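Local coordinates for translation initiation factor eIF2 assembly protein (Schizosaccharomyces pombe, PDB 4ZGP) that acts as an ATP-dependent chaperone that binds the gamma subunit of eIF2 and allows it to assemble with the alpha and beta subunits, at residues 229-232 against 233-237. Residues are numbered along the deposited sequence; the frame is centred on the assembly and turned at random. Where two conformers were deposited one is given.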
ATOM      1  N   SER A 229     -16.057  -8.789   2.550  1.00 23.31           N
ATOM      2  CA  SER A 229     -16.075 -10.203   2.937  0.54 25.49           C
ATOM      3  C   SER A 229     -15.808 -11.103   1.727  1.00 26.13           C
ATOM      4  O   SER A 229     -15.023 -12.054   1.777  1.00 28.38           O
ATOM      5  CB  SER A 229     -17.435 -10.542   3.567  0.54 27.78           C
ATOM      6  OG  SER A 229     -17.452 -11.828   4.146  0.54 31.12           O
ATOM      7  N   ASP A 230     -16.501 -10.806   0.637  1.00 27.27           N
ATOM      8  CA  ASP A 230     -16.327 -11.572  -0.595  1.00 26.90           C
ATOM      9  C   ASP A 230     -14.909 -11.465  -1.138  1.00 26.77           C
ATOM     10  O   ASP A 230     -14.344 -12.457  -1.609  1.00 26.11           O
ATOM     11  CB  ASP A 230     -17.313 -11.105  -1.659  1.00 27.78           C
ATOM     12  CG  ASP A 230     -18.742 -11.565  -1.386  1.00 37.02           C
ATOM     13  OD1 ASP A 230     -18.949 -12.467  -0.534  1.00 40.12           O
ATOM     14  OD2 ASP A 230     -19.657 -11.016  -2.033  1.00 39.86           O
ATOM     15  N   LEU A 231     -14.330 -10.267  -1.089  1.00 23.10           N
ATOM     16  CA  LEU A 231     -12.944 -10.103  -1.538  1.00 23.52           C
ATOM     17  C   LEU A 231     -11.993 -10.939  -0.665  1.00 24.57           C
ATOM     18  O   LEU A 231     -11.106 -11.610  -1.179  1.00 24.45           O
ATOM     19  CB  LEU A 231     -12.526  -8.623  -1.527  1.00 22.38           C
ATOM     20  CG  LEU A 231     -11.090  -8.300  -1.930  1.00 24.98           C
ATOM     21  CD1 LEU A 231     -10.799  -8.885  -3.301  1.00 25.80           C
ATOM     22  CD2 LEU A 231     -10.838  -6.791  -1.955  1.00 25.38           C
ATOM     23  N   LEU A 232     -12.193 -10.918   0.650  1.00 21.44           N
ATOM     24  CA  LEU A 232     -11.304 -11.652   1.540  1.00 24.29           C
ATOM     25  C   LEU A 232     -11.306 -13.146   1.199  1.00 24.11           C
ATOM     26  O   LEU A 232     -10.278 -13.805   1.305  1.00 23.92           O
ATOM     27  CB  LEU A 232     -11.690 -11.442   3.017  1.00 22.52           C
ATOM     28  CG  LEU A 232     -10.888 -12.280   4.032  1.00 25.48           C
ATOM     29  CD1 LEU A 232      -9.346 -12.047   3.999  1.00 21.43           C
ATOM     30  CD2 LEU A 232     -11.444 -12.064   5.457  1.00 28.34           C
ATOM     31  N   LYS A 233     -12.448 -13.675   0.765  1.00 24.22           N
ATOM     32  CA  LYS A 233     -12.495 -15.080   0.353  1.00 26.25           C
ATOM     33  C   LYS A 233     -11.574 -15.330  -0.827  1.00 27.75           C
ATOM     34  O   LYS A 233     -11.047 -16.438  -1.003  1.00 29.91           O
ATOM     35  CB  LYS A 233     -13.912 -15.508  -0.018  1.00 27.68           C
ATOM     36  CG  LYS A 233     -14.863 -15.579   1.153  1.00 31.52           C
ATOM     37  CD  LYS A 233     -16.276 -15.878   0.655  1.00 38.90           C
ATOM     38  CE  LYS A 233     -17.263 -16.003   1.814  1.00 46.63           C
ATOM     39  NZ  LYS A 233     -17.431 -14.723   2.567  1.00 49.73           N
ATOM     40  N   LYS A 234     -11.378 -14.300  -1.636  1.00 24.23           N
ATOM     41  CA  LYS A 234     -10.501 -14.429  -2.804  1.00 25.24           C
ATOM     42  C   LYS A 234      -9.020 -14.197  -2.479  1.00 24.40           C
ATOM     43  O   LYS A 234      -8.163 -14.309  -3.363  1.00 26.17           O
ATOM     44  CB  LYS A 234     -10.943 -13.453  -3.897  1.00 29.78           C
ATOM     45  CG  LYS A 234     -12.286 -13.823  -4.520  1.00 30.34           C
ATOM     46  CD  LYS A 234     -12.737 -12.746  -5.482  1.00 34.15           C
ATOM     47  CE  LYS A 234     -14.192 -12.904  -5.839  1.00 43.68           C
ATOM     48  NZ  LYS A 234     -14.704 -11.640  -6.430  1.00 44.88           N
ATOM     49  N   LEU A 235      -8.717 -13.883  -1.221  1.00 22.99           N
ATOM     50  CA  LEU A 235      -7.327 -13.645  -0.790  1.00 21.65           C
ATOM     51  C   LEU A 235      -6.766 -14.899  -0.108  1.00 21.45           C
ATOM     52  O   LEU A 235      -5.786 -14.843   0.653  1.00 21.22           O
ATOM     53  CB  LEU A 235      -7.247 -12.434   0.154  1.00 19.24           C
ATOM     54  CG  LEU A 235      -7.786 -11.101  -0.410  1.00 21.03           C
ATOM     55  CD1 LEU A 235      -7.613  -9.951   0.573  1.00 22.47           C
ATOM     56  CD2 LEU A 235      -7.142 -10.703  -1.755  1.00 23.63           C
ATOM     57  N   ASP A 236      -7.399 -16.024  -0.406  1.00 25.20           N
ATOM     58  CA  ASP A 236      -7.064 -17.310   0.214  1.00 28.83           C
ATOM     59  C   ASP A 236      -5.614 -17.735  -0.003  1.00 29.22           C
ATOM     60  O   ASP A 236      -5.083 -18.537   0.764  1.00 28.08           O
ATOM     61  CB  ASP A 236      -7.998 -18.407  -0.316  1.00 27.72           C
ATOM     62  CG  ASP A 236      -7.974 -18.522  -1.831  1.00 34.49           C
ATOM     63  OD1 ASP A 236      -8.548 -17.636  -2.508  1.00 33.00           O
ATOM     64  OD2 ASP A 236      -7.399 -19.514  -2.355  1.00 37.52           O
ATOM     65  N   THR A 237      -4.963 -17.201  -1.032  1.00 23.92           N
ATOM     66  CA  THR A 237      -3.576 -17.592  -1.317  1.00 25.21           C
ATOM     67  C   THR A 237      -2.566 -16.754  -0.540  1.00 22.19           C
ATOM     68  O   THR A 237      -1.367 -17.028  -0.588  1.00 23.84           O
ATOM     69  CB  THR A 237      -3.254 -17.464  -2.820  1.00 24.23           C
ATOM     70  OG1 THR A 237      -3.748 -16.201  -3.280  1.00 23.66           O
ATOM     71  CG2 THR A 237      -3.946 -18.564  -3.592  1.00 23.39           C
TER
HETATM   72  O   HOH W   1     -14.656 -13.525   4.152  1.00 33.02           O
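With CG of Leu235 beside its own backbone N and anti to the carbonyl carbon (chi1 -57°), the isobutyl group folds back over the last turn of the helix: Leu235 CG lies 3.4 Å from Leu231 O, Leu235 CD2 reaches Leu231 CD1, and Leu235 CD1 reaches Leu232 CD1, both methyl pairs at 4.4 Å. Lys233, its CG likewise anti to the carbonyl carbon, runs extended back along the helix and bends at its last torsion (chi4 65°), which carries NZ back toward the Ser229 carbonyl and its water. Lys233 NZ stands 4.1 Å from Asp230 OD1, opposite charges near each other but not in contact; Asp230 OD2 is instead paired with Lys226 in a salt bridge. Water 1 donates to Ser229 O and weakly accepts from Lys233 NZ. In the backbone, Lys233 N still bonds to Ser229 O in the alpha-helical pattern, but Lys234 N turns to Leu231 O (2.7 Å) and Leu235 N to Leu232 O (3.0 Å), each approaching from above the carbonyl plane, while the bond from Lys234 N to Asp230 O is only weak. Leu231 and Leu235 both pack on Phe245 of strand 243-250, Leu232 on Phe243, and Leu235 also meets Phe41. Trimmed to an alanine, Leu235 loses both methyl contacts, which would probably open a gap between the helix end and Phe245. Tightening from i to i-4 into i to i-3 bonds is characteristic of a helix C-terminus whose last turn tightens toward 3-10 geometry, here where the chain leaves helix 221-233 for strand 243-250 in the mixed sheet of this ATP-grasp protein.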